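Local coordinates for flagellar motor switch protein FliG (Aquifex aeolicus, PDB 3HJL), which probably forms part of the rotor-mounted switch complex (C ring) at the base of the flagellar basal body, helping to set the direction of flagellar rotation, at residues A[18-23]-A[86-91]; A[123-128]-A[180-185]; A[217-222]-A[231-236]; A[260-265]-A[310-315]. One frame throughout, in Å; residues are numbered along the deposited sequence.

Contact 1 of 4, residues A[18-23]-A[86-91]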
loop_
_atom_site.group_PDB
_atom_site.type_symbol
_atom_site.label_atom_id
_atom_site.label_comp_id
_atom_site.label_asym_id
_atom_site.label_seq_id
_atom_site.Cartn_x
_atom_site.Cartn_y
_atom_site.Cartn_z
ATOM N N LEU A 18 33.629 -26.084 16.406
ATOM C CA LEU A 18 34.162 -27.063 15.450
ATOM C C LEU A 18 33.741 -28.485 15.800
ATOM O O LEU A 18 33.265 -29.226 14.931
ATOM C CB LEU A 18 35.695 -27.000 15.375
ATOM C CG LEU A 18 36.360 -25.894 14.553
ATOM C CD1 LEU A 18 37.893 -25.955 14.727
ATOM C CD2 LEU A 18 35.991 -26.017 13.068
ATOM N N LEU A 19 33.905 -28.857 17.072
ATOM C CA LEU A 19 33.514 -30.192 17.558
ATOM C C LEU A 19 32.075 -30.549 17.142
ATOM O O LEU A 19 31.813 -31.648 16.649
ATOM C CB LEU A 19 33.651 -30.270 19.091
ATOM C CG LEU A 19 33.331 -31.605 19.788
ATOM C CD1 LEU A 19 34.345 -32.683 19.398
ATOM C CD2 LEU A 19 33.288 -31.424 21.295
ATOM N N LEU A 20 31.173 -29.591 17.307
ATOM C CA LEU A 20 29.758 -29.785 16.999
ATOM C C LEU A 20 29.376 -29.595 15.510
ATOM O O LEU A 20 28.384 -30.162 15.070
ATOM C CB LEU A 20 28.934 -28.836 17.870
ATOM C CG LEU A 20 29.110 -29.039 19.380
ATOM C CD1 LEU A 20 28.623 -27.825 20.137
ATOM C CD2 LEU A 20 28.391 -30.305 19.829
ATOM N N SER A 21 30.176 -28.825 14.758
ATOM C CA SER A 21 29.879 -28.438 13.361
ATOM C C SER A 21 30.564 -29.280 12.276
ATOM O O SER A 21 30.017 -29.430 11.189
ATOM C CB SER A 21 30.258 -26.973 13.144
ATOM O OG SER A 21 29.568 -26.128 14.055
ATOM N N LEU A 22 31.773 -29.771 12.557
ATOM C CA LEU A 22 32.550 -30.586 11.610
ATOM C C LEU A 22 31.820 -31.877 11.234
ATOM O O LEU A 22 30.975 -32.343 11.992
ATOM C CB LEU A 22 33.926 -30.968 12.202
ATOM C CG LEU A 22 35.041 -29.910 12.277
ATOM C CD1 LEU A 22 36.143 -30.389 13.193
ATOM C CD2 LEU A 22 35.604 -29.605 10.899
ATOM N N PRO A 23 32.168 -32.474 10.074
ATOM C CA PRO A 23 31.577 -33.767 9.704
ATOM C C PRO A 23 31.889 -34.852 10.732
ATOM O O PRO A 23 32.932 -34.791 11.390
ATOM C CB PRO A 23 32.246 -34.097 8.361
ATOM C CG PRO A 23 32.749 -32.814 7.845
ATOM C CD PRO A 23 33.090 -31.980 9.032
ATOM N N LYS A 86 25.391 -22.289 12.717
ATOM C CA LYS A 86 24.201 -21.466 13.014
ATOM C C LYS A 86 23.260 -22.076 14.065
ATOM O O LYS A 86 22.490 -21.340 14.688
ATOM C CB LYS A 86 23.416 -21.115 11.739
ATOM C CG LYS A 86 24.092 -20.049 10.886
ATOM C CD LYS A 86 23.223 -19.613 9.727
ATOM C CE LYS A 86 23.758 -18.336 9.095
ATOM N NZ LYS A 86 22.987 -17.929 7.880
ATOM N N LYS A 87 23.314 -23.399 14.259
ATOM C CA LYS A 87 22.538 -24.061 15.327
ATOM C C LYS A 87 23.232 -23.933 16.689
ATOM O O LYS A 87 22.573 -23.801 17.721
ATOM C CB LYS A 87 22.304 -25.553 15.025
ATOM C CG LYS A 87 21.717 -25.902 13.639
ATOM C CD LYS A 87 20.625 -24.939 13.140
ATOM C CE LYS A 87 19.376 -24.942 14.030
ATOM N NZ LYS A 87 18.271 -24.121 13.441
ATOM N N VAL A 88 24.560 -23.974 16.679
ATOM C CA VAL A 88 25.361 -23.907 17.893
ATOM C C VAL A 88 25.320 -22.509 18.515
ATOM O O VAL A 88 24.983 -22.359 19.688
ATOM C CB VAL A 88 26.845 -24.282 17.594
ATOM C CG1 VAL A 88 27.705 -24.154 18.849
ATOM C CG2 VAL A 88 26.936 -25.690 17.018
ATOM N N ILE A 89 25.656 -21.499 17.711
ATOM C CA ILE A 89 25.733 -20.109 18.172
ATOM C C ILE A 89 24.298 -19.556 18.262
ATOM O O ILE A 89 23.633 -19.438 17.233
ATOM C CB ILE A 89 26.569 -19.222 17.189
ATOM C CG1 ILE A 89 27.960 -19.833 16.939
ATOM C CG2 ILE A 89 26.699 -17.796 17.740
ATOM C CD1 ILE A 89 28.832 -19.034 15.973
ATOM N N PRO A 90 23.816 -19.215 19.488
ATOM C CA PRO A 90 22.404 -18.806 19.632
ATOM C C PRO A 90 22.058 -17.441 19.013
ATOM O O PRO A 90 22.958 -16.640 18.764
ATOM C CB PRO A 90 22.209 -18.763 21.148
ATOM C CG PRO A 90 23.557 -18.503 21.696
ATOM C CD PRO A 90 24.530 -19.162 20.781
ATOM N N PRO A 91 20.757 -17.185 18.758
ATOM C CA PRO A 91 20.345 -15.916 18.179
ATOM C C PRO A 91 20.211 -14.817 19.238
ATOM O O PRO A 91 20.088 -15.115 20.425
ATOM C CB PRO A 91 18.985 -16.246 17.570
ATOM C CG PRO A 91 18.431 -17.286 18.451
ATOM C CD PRO A 91 19.595 -18.067 18.995
#

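Contact 2 of 4, residues A[123-128]-A[180-185]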
loop_
_atom_site.group_PDB
_atom_site.type_symbol
_atom_site.label_atom_id
_atom_site.label_comp_id
_atom_site.label_asym_id
_atom_site.label_seq_id
_atom_site.Cartn_x
_atom_site.Cartn_y
_atom_site.Cartn_z
ATOM N N SER A 123 -16.658 -17.267 -1.168
ATOM C CA SER A 123 -16.844 -16.678 -2.505
ATOM C C SER A 123 -15.536 -16.204 -3.139
ATOM O O SER A 123 -15.280 -16.481 -4.305
ATOM C CB SER A 123 -17.824 -15.508 -2.426
ATOM O OG SER A 123 -18.095 -14.991 -3.711
ATOM N N LEU A 124 -14.715 -15.496 -2.366
ATOM C CA LEU A 124 -13.384 -15.052 -2.833
ATOM C C LEU A 124 -12.366 -16.181 -3.017
ATOM O O LEU A 124 -11.388 -16.013 -3.744
ATOM C CB LEU A 124 -12.781 -14.018 -1.863
ATOM C CG LEU A 124 -13.428 -12.633 -1.818
ATOM C CD1 LEU A 124 -12.807 -11.820 -0.718
ATOM C CD2 LEU A 124 -13.279 -11.907 -3.157
ATOM N N LEU A 125 -12.558 -17.303 -2.321
ATOM C CA LEU A 125 -11.593 -18.410 -2.356
ATOM C C LEU A 125 -11.910 -19.518 -3.366
ATOM O O LEU A 125 -11.002 -20.256 -3.758
ATOM C CB LEU A 125 -11.445 -19.037 -0.962
ATOM C CG LEU A 125 -10.653 -18.289 0.123
ATOM C CD1 LEU A 125 -10.849 -19.011 1.438
ATOM C CD2 LEU A 125 -9.152 -18.190 -0.215
ATOM N N LYS A 126 -13.167 -19.629 -3.802
ATOM C CA LYS A 126 -13.612 -20.824 -4.560
ATOM C C LYS A 126 -12.998 -21.069 -5.927
ATOM O O LYS A 126 -12.902 -22.229 -6.352
ATOM C CB LYS A 126 -15.139 -20.907 -4.639
ATOM C CG LYS A 126 -15.830 -19.856 -5.477
ATOM C CD LYS A 126 -17.324 -20.103 -5.446
ATOM C CE LYS A 126 -18.077 -19.212 -6.397
ATOM N NZ LYS A 126 -19.511 -19.644 -6.483
ATOM N N ASN A 127 -12.563 -20.003 -6.600
ATOM C CA ASN A 127 -11.868 -20.112 -7.901
ATOM C C ASN A 127 -10.341 -20.187 -7.765
ATOM O O ASN A 127 -9.619 -20.277 -8.770
ATOM C CB ASN A 127 -12.257 -18.938 -8.810
ATOM C CG ASN A 127 -13.728 -18.961 -9.192
ATOM O OD1 ASN A 127 -14.236 -19.965 -9.684
ATOM N ND2 ASN A 127 -14.414 -17.847 -8.975
ATOM N N GLU A 128 -9.857 -20.159 -6.522
ATOM C CA GLU A 128 -8.436 -20.253 -6.231
ATOM C C GLU A 128 -8.028 -21.725 -6.355
ATOM O O GLU A 128 -8.884 -22.616 -6.341
ATOM C CB GLU A 128 -8.163 -19.723 -4.813
ATOM C CG GLU A 128 -6.779 -19.150 -4.596
ATOM C CD GLU A 128 -6.527 -17.820 -5.312
ATOM O OE1 GLU A 128 -7.493 -17.162 -5.780
ATOM O OE2 GLU A 128 -5.340 -17.425 -5.377
ATOM N N GLN A 180 -3.832 -10.642 3.115
ATOM C CA GLN A 180 -3.820 -9.205 2.829
ATOM C C GLN A 180 -4.403 -8.861 1.447
ATOM O O GLN A 180 -5.090 -7.851 1.301
ATOM C CB GLN A 180 -2.407 -8.624 2.987
ATOM C CG GLN A 180 -1.877 -8.686 4.425
ATOM C CD GLN A 180 -0.675 -7.782 4.682
ATOM O OE1 GLN A 180 0.470 -8.218 4.623
ATOM N NE2 GLN A 180 -0.939 -6.521 4.951
ATOM N N ILE A 181 -4.116 -9.687 0.442
ATOM C CA ILE A 181 -4.732 -9.543 -0.899
ATOM C C ILE A 181 -6.253 -9.762 -0.836
ATOM O O ILE A 181 -7.012 -9.117 -1.571
ATOM C CB ILE A 181 -4.108 -10.540 -1.940
ATOM C CG1 ILE A 181 -2.663 -10.142 -2.282
ATOM C CG2 ILE A 181 -4.954 -10.621 -3.249
ATOM C CD1 ILE A 181 -2.519 -8.776 -2.956
ATOM N N LEU A 182 -6.681 -10.671 0.038
ATOM C CA LEU A 182 -8.101 -10.971 0.234
ATOM C C LEU A 182 -8.777 -9.766 0.935
ATOM O O LEU A 182 -9.876 -9.362 0.545
ATOM C CB LEU A 182 -8.275 -12.287 1.037
ATOM C CG LEU A 182 -9.632 -13.029 0.923
ATOM C CD1 LEU A 182 -9.533 -14.524 1.275
ATOM C CD2 LEU A 182 -10.702 -12.359 1.783
ATOM N N LEU A 183 -8.087 -9.147 1.901
ATOM C CA LEU A 183 -8.618 -7.956 2.594
ATOM C C LEU A 183 -8.752 -6.742 1.673
ATOM O O LEU A 183 -9.713 -6.002 1.765
ATOM C CB LEU A 183 -7.758 -7.607 3.819
ATOM C CG LEU A 183 -7.948 -8.576 4.991
ATOM C CD1 LEU A 183 -6.817 -8.459 6.002
ATOM C CD2 LEU A 183 -9.321 -8.342 5.642
ATOM N N GLU A 184 -7.768 -6.548 0.808
ATOM C CA GLU A 184 -7.805 -5.516 -0.236
ATOM C C GLU A 184 -8.890 -5.751 -1.296
ATOM O O GLU A 184 -9.463 -4.801 -1.823
ATOM C CB GLU A 184 -6.446 -5.444 -0.936
ATOM C CG GLU A 184 -5.377 -4.849 -0.051
ATOM C CD GLU A 184 -3.967 -4.985 -0.605
ATOM O OE1 GLU A 184 -3.680 -5.913 -1.404
ATOM O OE2 GLU A 184 -3.133 -4.155 -0.210
ATOM N N GLU A 185 -9.130 -7.013 -1.632
ATOM C CA GLU A 185 -10.189 -7.380 -2.564
ATOM C C GLU A 185 -11.580 -7.093 -1.971
ATOM O O GLU A 185 -12.491 -6.692 -2.683
ATOM C CB GLU A 185 -10.064 -8.865 -2.934
ATOM C CG GLU A 185 -11.013 -9.338 -4.040
ATOM C CD GLU A 185 -10.895 -8.516 -5.322
ATOM O OE1 GLU A 185 -9.755 -8.150 -5.695
ATOM O OE2 GLU A 185 -11.943 -8.231 -5.944
#

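Contact 3 of 4, residues A[217-222]-A[231-236]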
loop_
_atom_site.group_PDB
_atom_site.type_symbol
_atom_site.label_atom_id
_atom_site.label_comp_id
_atom_site.label_asym_id
_atom_site.label_seq_id
_atom_site.Cartn_x
_atom_site.Cartn_y
_atom_site.Cartn_z
ATOM N N LEU A 217 -13.981 30.374 7.461
ATOM C CA LEU A 217 -13.226 29.836 8.606
ATOM C C LEU A 217 -12.968 28.328 8.480
ATOM O O LEU A 217 -11.906 27.851 8.874
ATOM C CB LEU A 217 -13.903 30.167 9.952
ATOM C CG LEU A 217 -13.446 31.487 10.608
ATOM C CD1 LEU A 217 -13.586 32.692 9.674
ATOM C CD2 LEU A 217 -14.195 31.729 11.913
ATOM N N ILE A 218 -13.931 27.589 7.926
ATOM C CA ILE A 218 -13.757 26.149 7.683
ATOM C C ILE A 218 -12.692 25.893 6.618
ATOM O O ILE A 218 -11.786 25.084 6.824
ATOM C CB ILE A 218 -15.081 25.466 7.241
ATOM C CG1 ILE A 218 -16.044 25.357 8.423
ATOM C CG2 ILE A 218 -14.811 24.069 6.690
ATOM C CD1 ILE A 218 -17.427 24.920 8.032
ATOM N N LEU A 219 -12.818 26.585 5.487
ATOM C CA LEU A 219 -11.892 26.429 4.362
ATOM C C LEU A 219 -10.454 26.794 4.727
ATOM O O LEU A 219 -9.523 26.081 4.347
ATOM C CB LEU A 219 -12.354 27.264 3.157
ATOM C CG LEU A 219 -13.586 26.770 2.388
ATOM C CD1 LEU A 219 -14.149 27.886 1.487
ATOM C CD2 LEU A 219 -13.217 25.532 1.556
ATOM N N GLN A 220 -10.287 27.893 5.470
ATOM C CA GLN A 220 -8.963 28.357 5.916
ATOM C C GLN A 220 -8.248 27.284 6.739
ATOM O O GLN A 220 -7.081 26.991 6.496
ATOM C CB GLN A 220 -9.085 29.645 6.751
ATOM C CG GLN A 220 -7.799 30.475 6.841
ATOM C CD GLN A 220 -7.502 31.313 5.581
ATOM O OE1 GLN A 220 -6.573 32.127 5.579
ATOM N NE2 GLN A 220 -8.295 31.126 4.523
ATOM N N SER A 221 -8.967 26.702 7.698
ATOM C CA SER A 221 -8.443 25.620 8.542
ATOM C C SER A 221 -8.092 24.362 7.733
ATOM O O SER A 221 -7.093 23.697 8.018
ATOM C CB SER A 221 -9.460 25.270 9.636
ATOM O OG SER A 221 -8.990 24.227 10.474
ATOM N N ILE A 222 -8.931 24.027 6.751
ATOM C CA ILE A 222 -8.660 22.896 5.852
ATOM C C ILE A 222 -7.410 23.153 5.022
ATOM O O ILE A 222 -6.617 22.244 4.809
ATOM C CB ILE A 222 -9.859 22.597 4.912
ATOM C CG1 ILE A 222 -10.988 21.929 5.706
ATOM C CG2 ILE A 222 -9.431 21.687 3.755
ATOM C CD1 ILE A 222 -12.222 21.637 4.897
ATOM N N GLU A 231 -8.202 23.883 -2.080
ATOM C CA GLU A 231 -8.285 24.363 -3.455
ATOM C C GLU A 231 -9.236 23.537 -4.316
ATOM O O GLU A 231 -10.000 24.104 -5.090
ATOM C CB GLU A 231 -6.885 24.437 -4.088
ATOM C CG GLU A 231 -6.829 24.796 -5.592
ATOM C CD GLU A 231 -7.350 26.192 -5.934
ATOM O OE1 GLU A 231 -7.200 26.587 -7.110
ATOM O OE2 GLU A 231 -7.879 26.901 -5.053
ATOM N N ARG A 232 -9.185 22.210 -4.182
ATOM C CA ARG A 232 -10.106 21.328 -4.914
ATOM C C ARG A 232 -11.564 21.568 -4.523
ATOM O O ARG A 232 -12.453 21.455 -5.369
ATOM C CB ARG A 232 -9.728 19.851 -4.738
ATOM C CG ARG A 232 -8.441 19.480 -5.470
ATOM C CD ARG A 232 -8.130 17.983 -5.450
ATOM N NE ARG A 232 -8.303 17.366 -4.126
ATOM C CZ ARG A 232 -9.311 16.565 -3.752
ATOM N NH1 ARG A 232 -10.291 16.210 -4.592
ATOM N NH2 ARG A 232 -9.328 16.082 -2.510
ATOM N N ILE A 233 -11.801 21.918 -3.254
ATOM C CA ILE A 233 -13.136 22.301 -2.796
ATOM C C ILE A 233 -13.572 23.624 -3.436
ATOM O O ILE A 233 -14.685 23.711 -3.960
ATOM C CB ILE A 233 -13.226 22.426 -1.244
ATOM C CG1 ILE A 233 -13.051 21.061 -0.573
ATOM C CG2 ILE A 233 -14.581 23.000 -0.829
ATOM C CD1 ILE A 233 -12.791 21.150 0.915
ATOM N N ARG A 234 -12.686 24.630 -3.417
ATOM C CA ARG A 234 -12.995 25.962 -3.978
ATOM C C ARG A 234 -13.287 25.922 -5.479
ATOM O O ARG A 234 -14.098 26.702 -5.964
ATOM C CB ARG A 234 -11.866 26.971 -3.721
ATOM C CG ARG A 234 -11.505 27.200 -2.255
ATOM C CD ARG A 234 -10.637 28.445 -2.075
ATOM N NE ARG A 234 -11.368 29.507 -1.371
ATOM C CZ ARG A 234 -11.331 29.735 -0.050
ATOM N NH1 ARG A 234 -10.553 29.015 0.777
ATOM N NH2 ARG A 234 -12.067 30.717 0.458
ATOM N N GLU A 235 -12.583 25.055 -6.209
ATOM C CA GLU A 235 -12.860 24.805 -7.634
ATOM C C GLU A 235 -14.319 24.377 -7.868
ATOM O O GLU A 235 -14.951 24.812 -8.830
ATOM C CB GLU A 235 -11.913 23.731 -8.183
ATOM C CG GLU A 235 -10.475 24.221 -8.388
ATOM C CD GLU A 235 -9.508 23.114 -8.811
ATOM O OE1 GLU A 235 -9.908 21.923 -8.830
ATOM O OE2 GLU A 235 -8.338 23.443 -9.128
ATOM N N LYS A 236 -14.848 23.559 -6.969
ATOM C CA LYS A 236 -16.241 23.116 -7.042
ATOM C C LYS A 236 -17.255 24.154 -6.537
ATOM O O LYS A 236 -18.443 24.053 -6.874
ATOM C CB LYS A 236 -16.416 21.810 -6.269
ATOM C CG LYS A 236 -15.552 20.651 -6.774
ATOM C CD LYS A 236 -15.926 20.233 -8.173
ATOM C CE LYS A 236 -15.259 18.942 -8.549
ATOM N NZ LYS A 236 -15.623 18.565 -9.933
#

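Contact 4 of 4, residues A[260-265]-A[310-315]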
loop_
_atom_site.group_PDB
_atom_site.type_symbol
_atom_site.label_atom_id
_atom_site.label_comp_id
_atom_site.label_asym_id
_atom_site.label_seq_id
_atom_site.Cartn_x
_atom_site.Cartn_y
_atom_site.Cartn_z
ATOM N N LYS A 260 -10.251 37.733 -25.517
ATOM C CA LYS A 260 -11.245 37.297 -26.510
ATOM C C LYS A 260 -11.043 35.841 -26.936
ATOM O O LYS A 260 -12.010 35.076 -27.006
ATOM C CB LYS A 260 -11.198 38.208 -27.759
ATOM C CG LYS A 260 -12.148 37.771 -28.895
ATOM C CD LYS A 260 -12.097 38.679 -30.109
ATOM C CE LYS A 260 -12.890 38.046 -31.249
ATOM N NZ LYS A 260 -13.226 38.999 -32.328
ATOM N N ASN A 261 -9.800 35.480 -27.255
ATOM C CA ASN A 261 -9.475 34.123 -27.701
ATOM C C ASN A 261 -9.767 33.094 -26.604
ATOM O O ASN A 261 -10.323 32.031 -26.883
ATOM C CB ASN A 261 -8.004 34.010 -28.162
ATOM C CG ASN A 261 -7.678 34.913 -29.361
ATOM O OD1 ASN A 261 -8.530 35.182 -30.214
ATOM N ND2 ASN A 261 -6.429 35.373 -29.429
ATOM N N THR A 262 -9.403 33.419 -25.361
ATOM C CA THR A 262 -9.699 32.549 -24.209
ATOM C C THR A 262 -11.203 32.341 -24.044
ATOM O O THR A 262 -11.656 31.206 -23.877
ATOM C CB THR A 262 -9.129 33.128 -22.893
ATOM O OG1 THR A 262 -7.717 33.330 -23.030
ATOM C CG2 THR A 262 -9.397 32.184 -21.719
ATOM N N LEU A 263 -11.970 33.431 -24.123
ATOM C CA LEU A 263 -13.437 33.357 -24.003
ATOM C C LEU A 263 -14.078 32.581 -25.166
ATOM O O LEU A 263 -15.010 31.824 -24.957
ATOM C CB LEU A 263 -14.048 34.765 -23.917
ATOM C CG LEU A 263 -15.545 34.829 -23.584
ATOM C CD1 LEU A 263 -15.795 34.261 -22.196
ATOM C CD2 LEU A 263 -16.095 36.245 -23.697
ATOM N N MET A 264 -13.616 32.828 -26.387
ATOM C CA MET A 264 -14.101 32.096 -27.562
ATOM C C MET A 264 -13.934 30.596 -27.398
ATOM O O MET A 264 -14.882 29.837 -27.606
ATOM C CB MET A 264 -13.346 32.522 -28.829
ATOM C CG MET A 264 -13.901 33.766 -29.497
ATOM S SD MET A 264 -13.106 34.256 -31.037
ATOM C CE MET A 264 -12.601 32.695 -31.719
ATOM N N ILE A 265 -12.712 30.189 -27.045
ATOM C CA ILE A 265 -12.351 28.779 -26.860
ATOM C C ILE A 265 -13.170 28.137 -25.738
ATOM O O ILE A 265 -13.687 27.028 -25.903
ATOM C CB ILE A 265 -10.832 28.622 -26.556
ATOM C CG1 ILE A 265 -9.987 28.985 -27.790
ATOM C CG2 ILE A 265 -10.506 27.182 -26.129
ATOM C CD1 ILE A 265 -10.002 27.919 -28.881
ATOM N N ARG A 310 -11.555 27.134 -17.158
ATOM C CA ARG A 310 -11.009 27.388 -15.811
ATOM C C ARG A 310 -10.323 28.752 -15.702
ATOM O O ARG A 310 -10.301 29.335 -14.622
ATOM C CB ARG A 310 -10.076 26.263 -15.326
ATOM C CG ARG A 310 -8.754 26.102 -16.067
ATOM C CD ARG A 310 -7.887 25.011 -15.426
ATOM N NE ARG A 310 -8.459 23.665 -15.614
ATOM C CZ ARG A 310 -8.071 22.747 -16.517
ATOM N NH1 ARG A 310 -7.050 22.954 -17.358
ATOM N NH2 ARG A 310 -8.707 21.573 -16.561
ATOM N N GLN A 311 -9.763 29.246 -16.814
ATOM C CA GLN A 311 -9.156 30.587 -16.854
ATOM C C GLN A 311 -10.210 31.682 -16.660
ATOM O O GLN A 311 -9.982 32.647 -15.934
ATOM C CB GLN A 311 -8.377 30.812 -18.160
ATOM C CG GLN A 311 -6.975 30.192 -18.156
ATOM C CD GLN A 311 -6.225 30.368 -19.477
ATOM O OE1 GLN A 311 -6.795 30.785 -20.491
ATOM N NE2 GLN A 311 -4.939 30.044 -19.465
ATOM N N VAL A 312 -11.358 31.522 -17.310
ATOM C CA VAL A 312 -12.492 32.432 -17.125
ATOM C C VAL A 312 -12.981 32.375 -15.665
ATOM O O VAL A 312 -13.275 33.406 -15.073
ATOM C CB VAL A 312 -13.671 32.077 -18.085
ATOM C CG1 VAL A 312 -14.901 32.932 -17.789
ATOM C CG2 VAL A 312 -13.242 32.226 -19.547
ATOM N N VAL A 313 -13.037 31.165 -15.097
ATOM C CA VAL A 313 -13.427 30.965 -13.689
ATOM C C VAL A 313 -12.430 31.600 -12.693
ATOM O O VAL A 313 -12.853 32.191 -11.695
ATOM C CB VAL A 313 -13.639 29.454 -13.369
ATOM C CG1 VAL A 313 -13.828 29.220 -11.856
ATOM C CG2 VAL A 313 -14.843 28.909 -14.153
ATOM N N ASN A 314 -11.126 31.489 -12.971
ATOM C CA ASN A 314 -10.090 32.161 -12.156
ATOM C C ASN A 314 -10.321 33.669 -12.113
ATOM O O ASN A 314 -10.167 34.304 -11.066
ATOM C CB ASN A 314 -8.680 31.919 -12.725
ATOM C CG ASN A 314 -8.192 30.493 -12.538
ATOM O OD1 ASN A 314 -8.570 29.811 -11.595
ATOM N ND2 ASN A 314 -7.312 30.052 -13.433
ATOM N N ILE A 315 -10.634 34.231 -13.276
ATOM C CA ILE A 315 -10.958 35.647 -13.407
ATOM C C ILE A 315 -12.242 35.975 -12.646
ATOM O O ILE A 315 -12.297 36.971 -11.927
ATOM C CB ILE A 315 -11.087 36.060 -14.907
ATOM C CG1 ILE A 315 -9.704 36.065 -15.562
ATOM C CG2 ILE A 315 -11.744 37.435 -15.055
ATOM C CD1 ILE A 315 -9.742 36.100 -17.050
#

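Contact 1 of 4, residues A[18-23]-A[86-91]
Leu20 and Val88 are the point of closest backbone approach, 7.4 Å from CA to CA, where helix 7-21 and helix 78-88 meet by their last turns just before Leu22 and Ile89 depart from helical geometry. Val88 sends its CB toward the other helix and carries the contact with both methyls. Its CG1 lies anti to the backbone N (chi1 177°), which leaves CG2 anti to the carbonyl carbon, and the two branches spread over different parts of the opposing turn. CG2 of Val88 rests at 3.8 Å from CB of Leu20, close to the helix backbone, whereas Val88 CG1 meets Leu20 further out, 4.0 Å from its CD1. The two side chains thus lie aslant, one across the other. This is a small apolar junction within the all-helical N-terminal domain of FliG, and it brings together segments some 60 residues apart in the sequence. On one flank, Ser21 OG comes to 4.0 Å from Val88 CG2 without a polar interaction between them; with OG beside its own backbone N (chi1 -57°), the hydroxyl is instead hydrogen-bonded to Val17 O, one turn back. Beyond the pair, Leu20 also packs on Ala46 of helix 36-47 and Val88 on Leu49, while Ser21 touches Phe81 and Ile85 of helix 78-88.

Contact 2 of 4, residues A[123-128]-A[180-185]
Leu125 O accepts a hydrogen bond from the backbone N of Glu128 at 3.0 Å, closing the type I beta turn by which the chain passes from helix 118-125 into the EHPQR motif. Leu124, just ahead of the turn, points its CB toward helix 172-193, and Leu125, which opens the turn, brings only the end of its side chain close; together they take Leu182 from two directions. Leu182 has CG anti to its backbone N (chi1 -159°), and its two methyls divide between the partners. CD2 meets Leu124 CD1 at 3.3 Å, a tight approach whose exact value is doubtful at this resolution; CD1 of Leu182 lies 4.0 Å from Leu125 CD2, the two side chains crossing at about a right angle. The other branch of Leu124 reaches along helix 172-193, its CD2 standing 3.5 Å from Glu185 CG. Glu185, bent at its second torsion (chi2 55°), offers the leucine its aliphatic CG; the carboxylate makes no contact with segment 123-128. Phe136 of helix 130-137 touches both Leu125 and Leu182. Cutting Leu182 back to an alanine removes CG and both methyls and would probably leave a gap facing Leu124 CD1 and Leu125 CD2, with these ends freer to turn. With no hydrogen bond or salt bridge between the segments, they are held together by apolar packing alone, which depends on shape rather than on directed bonds.

Contact 3 of 4, residues A[217-222]-A[231-236]
Leu219 and Ile233 mark the nearest backbone approach, 8.4 Å between CA atoms, of two consecutive helices that run roughly antiparallel as a helical hairpin, the axes of the two segments 144° apart in direction and 10.7 Å at the closest. Leu219 points its CB toward the other helix and splits its branches between two residues. Its CD2 packs on Ile233 CG2 at 3.7 Å, and a turn further on Ile222 CD1 touches Ile233 CD1 at 4.1 Å, those two side chains crossing nearly at right angles. The remaining branch serves Arg234: CD1 of Leu219 sits 3.5 Å above one face of the guanidinium plane, displaced toward its rim, while Leu219 CB lies 3.5 Å from Arg234 NH1. A bend at chi3 (111°) helps bring the arginine head over the leucine. Its charge is answered outside these segments, by salt bridges from NH2 to Glu216 and from NH1 to Glu230. A serine in place of Leu219 would probably open a gap beside Ile233 CG2 and leave the guanidinium face without its methyl cover. The hairpin therefore joins an apolar seam to a charged margin, where one leucine packs against a head group whose orientation two carboxylates are likely to fix.

Contact 4 of 4, residues A[260-265]-A[310-315]
Thr262 has its CB toward helix 302-320 and meets Gln311 methyl first. With OG1 beside the backbone N (chi1 -57°), CG2 falls anti to that N, and the methyl approaches Gln311 OE1 to 3.2 Å, a close carbon-to-oxygen packing contact, and also lies 3.9 Å from Gln311 CB. The glutamine chain runs extended beyond CG and crosses the threonine at about a right angle, laying its amide oxygen beside the threonine. Thr262 OG1 stands 3.7 Å from that OE1 and makes no bond to it; the hydroxyl is hydrogen-bonded to Asp259 OD2, just ahead of its own helix. The same methyl grazes Val312, whose CG2 is 4.4 Å from Thr262 CG2. Leu263, next along, is the residue whose backbone comes nearest, its CA 7.0 Å from that of Val312. Its CB sets off neither toward nor away from helix 302-320, yet the end of the chain swings in: chi1 of -171° sets CG anti to the backbone N, and CD1 reaches Val312 CG2 at 4.2 Å. Past this point Met264 packs on Phe290 of helix 284-296, while Ile265 touches Ala308 of helix 302-320. The axes of the two segments cross at -119°, 9.8 Å apart, a steeply inclined helix pair in the all-helical C-terminal domain of FliG, in which Thr262 and Leu263 pack on Gln311 and Val312 of the long helix 302-320.

How the contacts relate
The four contacts follow one another along the chain, each closing before the next opens, and no helix is used twice: 7-21 and 78-88 meet in contact 1, 118-125 and 172-193 in contact 2, 212-225 and 227-237 in contact 3, 260-268 and 302-320 in contact 4. Contact 1 belongs to the N-terminal domain, contact 2 to the middle one, contacts 3 and 4 to the C-terminal one. Centres of contacts 1 and 2 are 43 Å apart, those of 2 and 3 39 Å; contacts 1 and 4 are 78 Å apart. Contacts 3 and 4 lie closer, 23 Å between centres, without touching. Separate local packings in an elongated molecule are consistent with domains able to shift during switching.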